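Local structure of serine-tRNA ligase (Naegleria fowleri, 6BLJ) at residues G211-F216 / I327-Q332; R223-L228 / T446-T451; L280-E285 / C312-V317. The protein probably charges its cognate tRNA with serine in the cytoplasm, activating the amino acid with ATP through a seryl-adenylate intermediate. All blocks are in the same frame, centred on the assembly; numbering follows the deposited sequence.

Overall arrangement
From the N terminus, the chain passes the helices 38-76 and 114-147 and enters the catalytic part, where 211-216 comes first and 223-228, on helix 220-238, follows. Contact 3 closes first, when 312-317, at the end of strand 304-313, meets 280-285, the loop after strand 278-280. Contact 1 ties the loop before strand 332-342 to the loop after helix 203-210, and contact 2 ties the start of helix 448-458 to helix 220-238. Contacts 1 and 2 cross, and contact 3 is nested inside both. Contact 1 touches contact 2 through Ile-327 and Phe-328 against Ser-449 and Arg-450, and contact 3 through His-331 with Arg-314 and Arg-329 with Glu-316. Segments 312-317, 327-332 and 446-451 form the AMP side.

Contact 1 (G211-F216 / I327-Q332). With AMP (adenosine monophosphate), chain D.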
# COMPACT_ATOMS: atom_id res chain seq x y z
N GLY A 211 -12.69 -10.11 8.22
CA GLY A 211 -11.23 -10.14 8.29
C GLY A 211 -10.71 -9.85 9.69
O GLY A 211 -11.46 -9.81 10.67
N GLY A 212 -9.40 -9.65 9.77
CA GLY A 212 -8.77 -9.49 11.08
C GLY A 212 -9.38 -8.34 11.86
O GLY A 212 -9.80 -7.32 11.29
N ARG A 213 -9.48 -8.52 13.18
CA ARG A 213 -10.10 -7.59 14.13
C ARG A 213 -11.59 -7.36 13.88
O ARG A 213 -12.20 -6.50 14.54
CB ARG A 213 -9.39 -6.22 14.14
CG ARG A 213 -7.83 -6.31 14.36
CD ARG A 213 -7.20 -4.89 14.64
NE ARG A 213 -5.75 -4.98 14.80
CZ ARG A 213 -5.15 -5.11 15.98
NH1 ARG A 213 -5.85 -5.14 17.11
NH2 ARG A 213 -3.83 -5.21 16.04
N GLY A 214 -12.22 -8.09 12.96
CA GLY A 214 -13.65 -7.90 12.73
C GLY A 214 -14.50 -8.36 13.91
O GLY A 214 -14.17 -9.33 14.60
N TYR A 215 -15.62 -7.68 14.13
CA TYR A 215 -16.48 -8.03 15.26
C TYR A 215 -17.94 -7.75 14.92
O TYR A 215 -18.25 -6.85 14.15
CB TYR A 215 -16.08 -7.26 16.55
CG TYR A 215 -16.26 -5.74 16.45
CD1 TYR A 215 -15.30 -4.95 15.81
CD2 TYR A 215 -17.37 -5.10 17.01
CE1 TYR A 215 -15.45 -3.56 15.72
CE2 TYR A 215 -17.52 -3.70 16.95
CZ TYR A 215 -16.56 -2.95 16.29
OH TYR A 215 -16.69 -1.59 16.19
N PHE A 216 -18.83 -8.55 15.51
CA PHE A 216 -20.23 -8.18 15.69
C PHE A 216 -20.47 -7.84 17.15
O PHE A 216 -19.96 -8.53 18.03
CB PHE A 216 -21.21 -9.31 15.33
CG PHE A 216 -21.25 -9.70 13.87
CD1 PHE A 216 -22.35 -9.36 13.07
CD2 PHE A 216 -20.25 -10.48 13.33
CE1 PHE A 216 -22.41 -9.76 11.72
CE2 PHE A 216 -20.28 -10.89 11.97
CZ PHE A 216 -21.37 -10.54 11.17
N ILE A 327 -12.42 -5.33 21.35
CA ILE A 327 -12.72 -4.18 20.50
C ILE A 327 -12.00 -2.91 20.98
O ILE A 327 -12.44 -1.79 20.68
CB ILE A 327 -14.24 -3.99 20.38
CG1 ILE A 327 -14.88 -3.56 21.71
CG2 ILE A 327 -14.88 -5.30 19.89
CD1 ILE A 327 -16.42 -3.36 21.57
N PHE A 328 -10.90 -3.08 21.72
CA PHE A 328 -10.07 -1.94 22.13
C PHE A 328 -9.35 -1.30 20.94
O PHE A 328 -9.27 -0.07 20.84
CB PHE A 328 -9.07 -2.42 23.18
CG PHE A 328 -8.11 -1.38 23.66
CD1 PHE A 328 -6.94 -1.12 22.95
CD2 PHE A 328 -8.34 -0.69 24.84
CE1 PHE A 328 -6.03 -0.16 23.40
CE2 PHE A 328 -7.43 0.27 25.31
CZ PHE A 328 -6.28 0.53 24.59
N ARG A 329 -8.79 -2.12 20.06
CA ARG A 329 -8.13 -1.64 18.85
C ARG A 329 -8.71 -2.42 17.68
O ARG A 329 -8.43 -3.62 17.53
CB ARG A 329 -6.61 -1.83 18.92
CG ARG A 329 -5.88 -1.34 17.68
CD ARG A 329 -4.39 -1.66 17.74
NE ARG A 329 -3.75 -1.07 18.91
CZ ARG A 329 -3.33 0.18 18.98
NH1 ARG A 329 -3.45 0.99 17.93
NH2 ARG A 329 -2.77 0.63 20.10
N VAL A 330 -9.49 -1.73 16.84
CA VAL A 330 -10.21 -2.34 15.74
C VAL A 330 -9.96 -1.51 14.48
O VAL A 330 -9.32 -0.47 14.52
CB VAL A 330 -11.71 -2.47 16.04
CG1 VAL A 330 -11.96 -3.54 17.11
CG2 VAL A 330 -12.27 -1.11 16.52
N HIS A 331 -10.48 -2.00 13.34
CA HIS A 331 -10.42 -1.27 12.08
C HIS A 331 -11.63 -0.37 11.87
O HIS A 331 -11.59 0.46 10.95
CB HIS A 331 -10.35 -2.23 10.88
CG HIS A 331 -9.16 -3.14 10.91
ND1 HIS A 331 -7.86 -2.68 10.85
CD2 HIS A 331 -9.08 -4.50 10.95
CE1 HIS A 331 -7.03 -3.71 10.87
NE2 HIS A 331 -7.74 -4.82 10.94
N GLN A 332 -12.67 -0.50 12.69
CA GLN A 332 -13.95 0.18 12.48
C GLN A 332 -14.55 0.54 13.83
O GLN A 332 -14.82 -0.36 14.65
CB GLN A 332 -14.90 -0.74 11.69
CG GLN A 332 -16.31 -0.23 11.50
CD GLN A 332 -17.23 -1.33 10.95
OE1 GLN A 332 -16.88 -2.02 10.00
NE2 GLN A 332 -18.38 -1.51 11.58
P AMP D . -6.10 9.29 17.43
O1P AMP D . -5.04 8.27 17.00
O2P AMP D . -6.87 10.00 16.39
O3P AMP D . -5.47 10.24 18.43
O5' AMP D . -7.17 8.46 18.26
C5' AMP D . -8.23 9.09 18.95
C4' AMP D . -8.96 8.11 19.84
O4' AMP D . -9.70 7.16 19.02
C3' AMP D . -8.07 7.24 20.71
O3' AMP D . -7.68 7.89 21.90
C2' AMP D . -8.92 6.00 20.94
O2' AMP D . -9.88 6.26 21.95
C1' AMP D . -9.65 5.88 19.61
N9 AMP D . -8.98 4.95 18.67
C8 AMP D . -7.88 5.22 17.90
N7 AMP D . -7.49 4.21 17.15
C5 AMP D . -8.41 3.21 17.43
C6 AMP D . -8.56 1.90 16.95
N6 AMP D . -7.77 1.35 16.01
N1 AMP D . -9.56 1.15 17.46
C2 AMP D . -10.38 1.71 18.36
N3 AMP D . -10.36 2.94 18.87
C4 AMP D . -9.34 3.65 18.37
O HOH W 1 -12.52 -4.24 13.12
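The hydroxyl of Tyr-215 donates to the backbone oxygen of Gln-332, with 2.7 Å from OH to O, and the acceptor lies at the edge of the ring, near its plane. With CG between the backbone N and the carbonyl carbon (chi1 64°), the ring reaches across to 327-332. There Ile-327 CG2 covers one face in a CH-pi contact, 4.0 Å from the centroid of the Tyr-215 ring, and Val-330 CG1 approaches obliquely.

Arg-213, the third residue of a type II turn, lays its extended chain over His-331, its CD above a face of the imidazole, while Gly-212 O lies at the ring edge beside CD2, and His-331 ND1 is hydrogen-bonded to Arg-314 O. Arg-213 NH1 then donates to Arg-329 O at 3.0 Å, a bent bond (139°) from above the carbonyl plane. CD of Arg-329 rests on a face of the Arg-213 guanidinium, whose nitrogens also hold the backbone oxygens of Lys-322 and Asp-323. A water links Arg-213 O to His-331 N.

Val-330, next to Arg-329, uses its backbone to read the adenine: its N donates to AMP N1 at 2.9 Å, and its O accepts from N6.

Segment 211-216 joins helix 203-210 to strand 216-218. Segment 327-332 forms part of what is probably the motif 2 loop between the antiparallel strands 304-313 and 332-342, against helix 448-458, and Gln-332 extends its amide to Phe-248 of the second subunit.

Contact 2 (R223-L228 / T446-T451). With AMP (adenosine monophosphate), chain D.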
# COMPACT_ATOMS: atom_id res chain seq x y z
N ARG A 223 -27.05 -1.25 22.35
CA ARG A 223 -27.85 -0.13 22.86
C ARG A 223 -26.98 0.84 23.65
O ARG A 223 -27.18 2.06 23.59
CB ARG A 223 -29.03 -0.63 23.70
CG ARG A 223 -30.03 -1.46 22.91
CD ARG A 223 -31.35 -1.63 23.66
NE ARG A 223 -31.17 -2.26 24.96
CZ ARG A 223 -31.46 -1.69 26.13
NH1 ARG A 223 -31.98 -0.46 26.17
NH2 ARG A 223 -31.26 -2.36 27.25
N MET A 224 -25.98 0.33 24.38
CA MET A 224 -25.07 1.23 25.08
C MET A 224 -24.16 1.98 24.10
O MET A 224 -23.75 3.12 24.38
CB MET A 224 -24.23 0.46 26.10
CG MET A 224 -23.46 1.38 27.03
SD MET A 224 -22.56 0.55 28.35
CE MET A 224 -23.88 0.09 29.44
N ASN A 225 -23.79 1.35 23.00
CA ASN A 225 -22.99 2.02 21.97
C ASN A 225 -23.73 3.25 21.47
O ASN A 225 -23.16 4.35 21.39
CB ASN A 225 -22.70 1.05 20.82
CG ASN A 225 -21.42 1.40 20.04
OD1 ASN A 225 -20.50 1.99 20.59
ND2 ASN A 225 -21.38 1.04 18.77
N LEU A 226 -25.01 3.07 21.14
CA LEU A 226 -25.84 4.19 20.72
C LEU A 226 -26.02 5.21 21.83
O LEU A 226 -26.01 6.42 21.57
CB LEU A 226 -27.21 3.72 20.25
CG LEU A 226 -27.42 3.45 18.78
CD1 LEU A 226 -28.89 3.21 18.57
CD2 LEU A 226 -26.98 4.68 18.00
N ALA A 227 -26.24 4.75 23.06
CA ALA A 227 -26.44 5.68 24.17
C ALA A 227 -25.24 6.62 24.31
O ALA A 227 -25.41 7.82 24.52
CB ALA A 227 -26.71 4.91 25.47
N LEU A 228 -24.02 6.08 24.18
CA LEU A 228 -22.82 6.90 24.27
C LEU A 228 -22.79 7.96 23.19
O LEU A 228 -22.41 9.12 23.44
CB LEU A 228 -21.57 6.03 24.19
CG LEU A 228 -20.90 5.47 25.45
CD1 LEU A 228 -19.77 4.52 25.03
CD2 LEU A 228 -20.37 6.59 26.34
N THR A 446 -15.48 10.93 22.51
CA THR A 446 -15.50 9.51 22.82
C THR A 446 -15.44 8.67 21.54
O THR A 446 -16.22 8.88 20.60
CB THR A 446 -16.74 9.14 23.66
OG1 THR A 446 -16.76 7.74 23.93
CG2 THR A 446 -18.06 9.52 22.97
N ALA A 447 -14.50 7.73 21.52
CA ALA A 447 -14.49 6.64 20.57
C ALA A 447 -15.15 5.45 21.26
O ALA A 447 -14.66 4.97 22.29
CB ALA A 447 -13.05 6.32 20.14
N THR A 448 -16.29 4.99 20.73
CA THR A 448 -17.20 4.27 21.61
C THR A 448 -16.78 2.83 21.89
O THR A 448 -17.00 2.35 23.00
CB THR A 448 -18.65 4.34 21.08
OG1 THR A 448 -18.72 3.75 19.78
CG2 THR A 448 -19.13 5.80 21.02
N SER A 449 -16.15 2.12 20.94
CA SER A 449 -15.78 0.73 21.24
C SER A 449 -14.75 0.65 22.36
O SER A 449 -14.88 -0.18 23.27
CB SER A 449 -15.30 0.01 19.97
OG SER A 449 -13.95 0.29 19.61
N ARG A 450 -13.75 1.54 22.35
CA ARG A 450 -12.77 1.55 23.44
C ARG A 450 -13.36 2.11 24.74
O ARG A 450 -12.98 1.68 25.84
CB ARG A 450 -11.52 2.34 23.04
CG ARG A 450 -10.34 2.24 24.03
CD ARG A 450 -9.09 2.94 23.51
NE ARG A 450 -8.56 2.29 22.31
CZ ARG A 450 -7.39 2.59 21.75
NH1 ARG A 450 -6.62 3.54 22.30
NH2 ARG A 450 -6.98 1.93 20.68
N THR A 451 -14.25 3.11 24.65
CA THR A 451 -14.93 3.59 25.86
C THR A 451 -15.83 2.50 26.45
O THR A 451 -15.90 2.35 27.68
CB THR A 451 -15.72 4.88 25.56
OG1 THR A 451 -14.81 5.92 25.18
CG2 THR A 451 -16.53 5.37 26.77
P AMP D . -6.10 9.29 17.43
O1P AMP D . -5.04 8.27 17.00
O2P AMP D . -6.87 10.00 16.39
O3P AMP D . -5.47 10.24 18.43
O5' AMP D . -7.17 8.46 18.26
C5' AMP D . -8.23 9.09 18.95
C4' AMP D . -8.96 8.11 19.84
O4' AMP D . -9.70 7.16 19.02
C3' AMP D . -8.07 7.24 20.71
O3' AMP D . -7.68 7.89 21.90
C2' AMP D . -8.92 6.00 20.94
O2' AMP D . -9.88 6.26 21.95
C1' AMP D . -9.65 5.88 19.61
N9 AMP D . -8.98 4.95 18.67
C8 AMP D . -7.88 5.22 17.90
N7 AMP D . -7.49 4.21 17.15
C5 AMP D . -8.41 3.21 17.43
C6 AMP D . -8.56 1.90 16.95
N6 AMP D . -7.77 1.35 16.01
N1 AMP D . -9.56 1.15 17.46
C2 AMP D . -10.38 1.71 18.36
N3 AMP D . -10.36 2.94 18.87
C4 AMP D . -9.34 3.65 18.37
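A single short hydrogen bond is the polar link in an otherwise apolar, fully buried contact: Thr-448 OG1 gives its proton to Asn-225 OD1, 2.6 Å away. The hydroxyl approaches the amide oxygen at a C=O...donor angle of 134°, tilted somewhat from the carbonyl plane. Asn-225 turns CG anti to its own nitrogen (chi1 -154°), which brings the amide from the flank of helix 220-238 to the start of helix 448-458. The other end of the amide, ND2, has a weak bond to Glu-334 OE1.

One turn further along, Leu-228 supplies the apolar half. Its CB faces Thr-448 CG2, and its CD1 lies 3.8 Å from Thr-451 CG2. Thr-448 therefore shows its hydroxyl to Asn-225 and its methyl to Leu-228. Thr-451 likewise divides its branches: CG2 meets the leucine, whereas OG1 turns back into its own segment, 2.9 Å from Thr-446 OG1. Ala-447, at the N-cap position, accepts from Thr-451 N through its backbone oxygen, closing the first turn of the helix.

The opposite side of this turn serves the nucleotide. Ala-447 CB packs 3.5 Å from AMP C1', and the Arg-450 guanidinium covers C2' with one face, its NH2 3.7 Å from C4 of the base. Arg-450 NE donates to Phe-328 O, and NH1 forms a salt bridge with Glu-406 OE2. Its position is consistent with that of the motif 3 arginine of class II synthetases, and helix 220-238 probably corresponds to motif 1.

The chemistry implies a directional link: one hydroxyl-amide bond joins the two helices where Asn-225 and Thr-448 come closest, while the leucine side chain and the threonine methyls supply the apolar part. Helix 448-458 carries Arg-450 to AMP from its other side, and the contact may influence that placement.

Contact 3 (L280-E285 / C312-V317); sequences LIATSE and CFRKEV. With AMP (adenosine monophosphate), chain D.
Leu-280 CD1 lies over one face of the Phe-313 ring, 4.1 Å from its centroid in a CH-pi contact, and Ile-281 O sits at the ring's edge, near its plane. The Arg-314 guanidinium has AMP C8 over one face and, in its plane at the edge, Ala-282 O and the phosphate.

The edge carries four hydrogen bonds. NE and NH2 grip Ala-282 O side-on, at 3.0 Å and 3.2 Å from the oxygen, both from the same face of the carbonyl. NH2 also donates to O2P at 2.9 Å in a nearly straight bond (175°), and NH1 binds O1P. Extended from CG to NE, the chain of Arg-314 brings the guanidinium edge-on to the loop, and the bonds to Ala-282 O and to the phosphate together limit its rotation in its plane. Glu-316 OE2, 3.0 Å from AMP N6, accepts from the other end of the nucleotide. These two residues fit the arginine and glutamate of the class II motif 2 signature.

The backbones are joined by a hydrogen bond from Phe-313 N to Ile-281 O at 2.8 Å and by a water bridging Leu-280 O and Phe-313 O. Cys-312 sets CB against Ala-282 O and SG against Thr-283 CA.

Segment 280-285 leads from strand 278-280 into helix 285-290, Thr-283 OG1 capping Glu-285 N. It lies along the end of strand 304-313, whose antiparallel neighbour 332-342 contributes Lys-335 to Thr-283.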
# COMPACT_ATOMS: atom_id res chain seq x y z
N LEU A 280 -11.24 5.81 2.88
CA LEU A 280 -12.11 5.84 4.06
C LEU A 280 -11.46 6.73 5.11
O LEU A 280 -10.24 6.70 5.31
CB LEU A 280 -12.30 4.43 4.62
CG LEU A 280 -13.08 3.43 3.76
CD1 LEU A 280 -13.08 2.05 4.40
CD2 LEU A 280 -14.52 3.91 3.53
N ILE A 281 -12.27 7.53 5.79
CA ILE A 281 -11.71 8.45 6.78
C ILE A 281 -11.28 7.69 8.03
O ILE A 281 -11.90 6.70 8.44
CB ILE A 281 -12.70 9.56 7.12
CG1 ILE A 281 -13.93 9.02 7.85
CG2 ILE A 281 -13.06 10.31 5.82
CD1 ILE A 281 -14.93 10.17 8.35
N ALA A 282 -10.18 8.16 8.64
CA ALA A 282 -9.71 7.66 9.94
C ALA A 282 -10.34 8.40 11.11
O ALA A 282 -10.30 7.89 12.23
CB ALA A 282 -8.17 7.80 10.03
N THR A 283 -10.97 9.55 10.87
CA THR A 283 -11.53 10.41 11.90
C THR A 283 -12.35 11.50 11.21
O THR A 283 -11.97 11.97 10.14
CB THR A 283 -10.42 11.03 12.79
OG1 THR A 283 -10.96 12.10 13.58
CG2 THR A 283 -9.25 11.60 11.94
N SER A 284 -13.48 11.90 11.83
CA SER A 284 -14.27 12.97 11.23
C SER A 284 -13.50 14.27 11.16
O SER A 284 -13.92 15.19 10.44
CB SER A 284 -15.59 13.19 12.01
OG SER A 284 -15.34 13.55 13.37
N GLU A 285 -12.37 14.38 11.86
CA GLU A 285 -11.58 15.60 11.77
C GLU A 285 -11.09 15.85 10.34
O GLU A 285 -10.95 17.01 9.91
CB GLU A 285 -10.42 15.50 12.75
CG GLU A 285 -9.49 16.66 12.72
CD GLU A 285 -8.15 16.26 12.19
OE1 GLU A 285 -7.53 15.36 12.79
OE2 GLU A 285 -7.74 16.84 11.16
N CYS A 312 -15.19 5.53 11.78
CA CYS A 312 -13.78 5.74 11.49
C CYS A 312 -13.16 4.41 11.11
O CYS A 312 -13.47 3.37 11.71
CB CYS A 312 -13.03 6.30 12.70
SG CYS A 312 -13.77 7.82 13.36
N PHE A 313 -12.25 4.44 10.14
CA PHE A 313 -11.64 3.23 9.60
C PHE A 313 -10.12 3.36 9.62
O PHE A 313 -9.58 4.35 9.12
CB PHE A 313 -12.11 2.95 8.18
CG PHE A 313 -13.62 2.87 8.03
CD1 PHE A 313 -14.29 1.65 8.09
CD2 PHE A 313 -14.37 4.03 7.82
CE1 PHE A 313 -15.68 1.58 7.93
CE2 PHE A 313 -15.76 3.97 7.68
CZ PHE A 313 -16.41 2.75 7.73
N ARG A 314 -9.44 2.36 10.19
CA ARG A 314 -7.99 2.43 10.32
C ARG A 314 -7.37 1.07 10.05
O ARG A 314 -7.74 0.08 10.67
CB ARG A 314 -7.61 2.92 11.72
CG ARG A 314 -8.15 4.32 11.98
CD ARG A 314 -7.53 4.92 13.18
NE ARG A 314 -8.10 6.22 13.46
CZ ARG A 314 -7.55 7.08 14.30
NH1 ARG A 314 -6.41 6.75 14.93
NH2 ARG A 314 -8.14 8.24 14.52
N LYS A 315 -6.39 1.05 9.13
CA LYS A 315 -5.77 -0.21 8.75
C LYS A 315 -4.90 -0.78 9.88
O LYS A 315 -4.74 -1.99 9.97
CB LYS A 315 -4.93 -0.02 7.48
CG LYS A 315 -5.75 0.36 6.24
CD LYS A 315 -4.92 0.18 4.97
CE LYS A 315 -3.66 1.03 5.04
NZ LYS A 315 -3.03 1.17 3.70
N GLU A 316 -4.36 0.08 10.75
CA GLU A 316 -3.53 -0.37 11.88
C GLU A 316 -2.38 -1.27 11.42
O GLU A 316 -2.01 -2.25 12.09
CB GLU A 316 -4.38 -1.10 12.93
CG GLU A 316 -5.47 -0.22 13.56
CD GLU A 316 -4.87 0.91 14.36
OE1 GLU A 316 -3.85 0.65 15.02
OE2 GLU A 316 -5.42 2.04 14.33
N VAL A 317 -1.80 -0.95 10.27
CA VAL A 317 -0.73 -1.79 9.72
C VAL A 317 0.46 -1.85 10.68
O VAL A 317 1.08 -2.91 10.84
CB VAL A 317 -0.31 -1.30 8.32
CG1 VAL A 317 0.95 -2.04 7.86
CG2 VAL A 317 -1.43 -1.60 7.35
P AMP D . -6.10 9.29 17.43
O1P AMP D . -5.04 8.27 17.00
O2P AMP D . -6.87 10.00 16.39
O3P AMP D . -5.47 10.24 18.43
O5' AMP D . -7.17 8.46 18.26
C5' AMP D . -8.23 9.09 18.95
C4' AMP D . -8.96 8.11 19.84
O4' AMP D . -9.70 7.16 19.02
C3' AMP D . -8.07 7.24 20.71
O3' AMP D . -7.68 7.89 21.90
C2' AMP D . -8.92 6.00 20.94
O2' AMP D . -9.88 6.26 21.95
C1' AMP D . -9.65 5.88 19.61
N9 AMP D . -8.98 4.95 18.67
C8 AMP D . -7.88 5.22 17.90
N7 AMP D . -7.49 4.21 17.15
C5 AMP D . -8.41 3.21 17.43
C6 AMP D . -8.56 1.90 16.95
N6 AMP D . -7.77 1.35 16.01
N1 AMP D . -9.56 1.15 17.46
C2 AMP D . -10.38 1.71 18.36
N3 AMP D . -10.36 2.94 18.87
C4 AMP D . -9.34 3.65 18.37
O HOH W 2 -9.25 4.46 6.29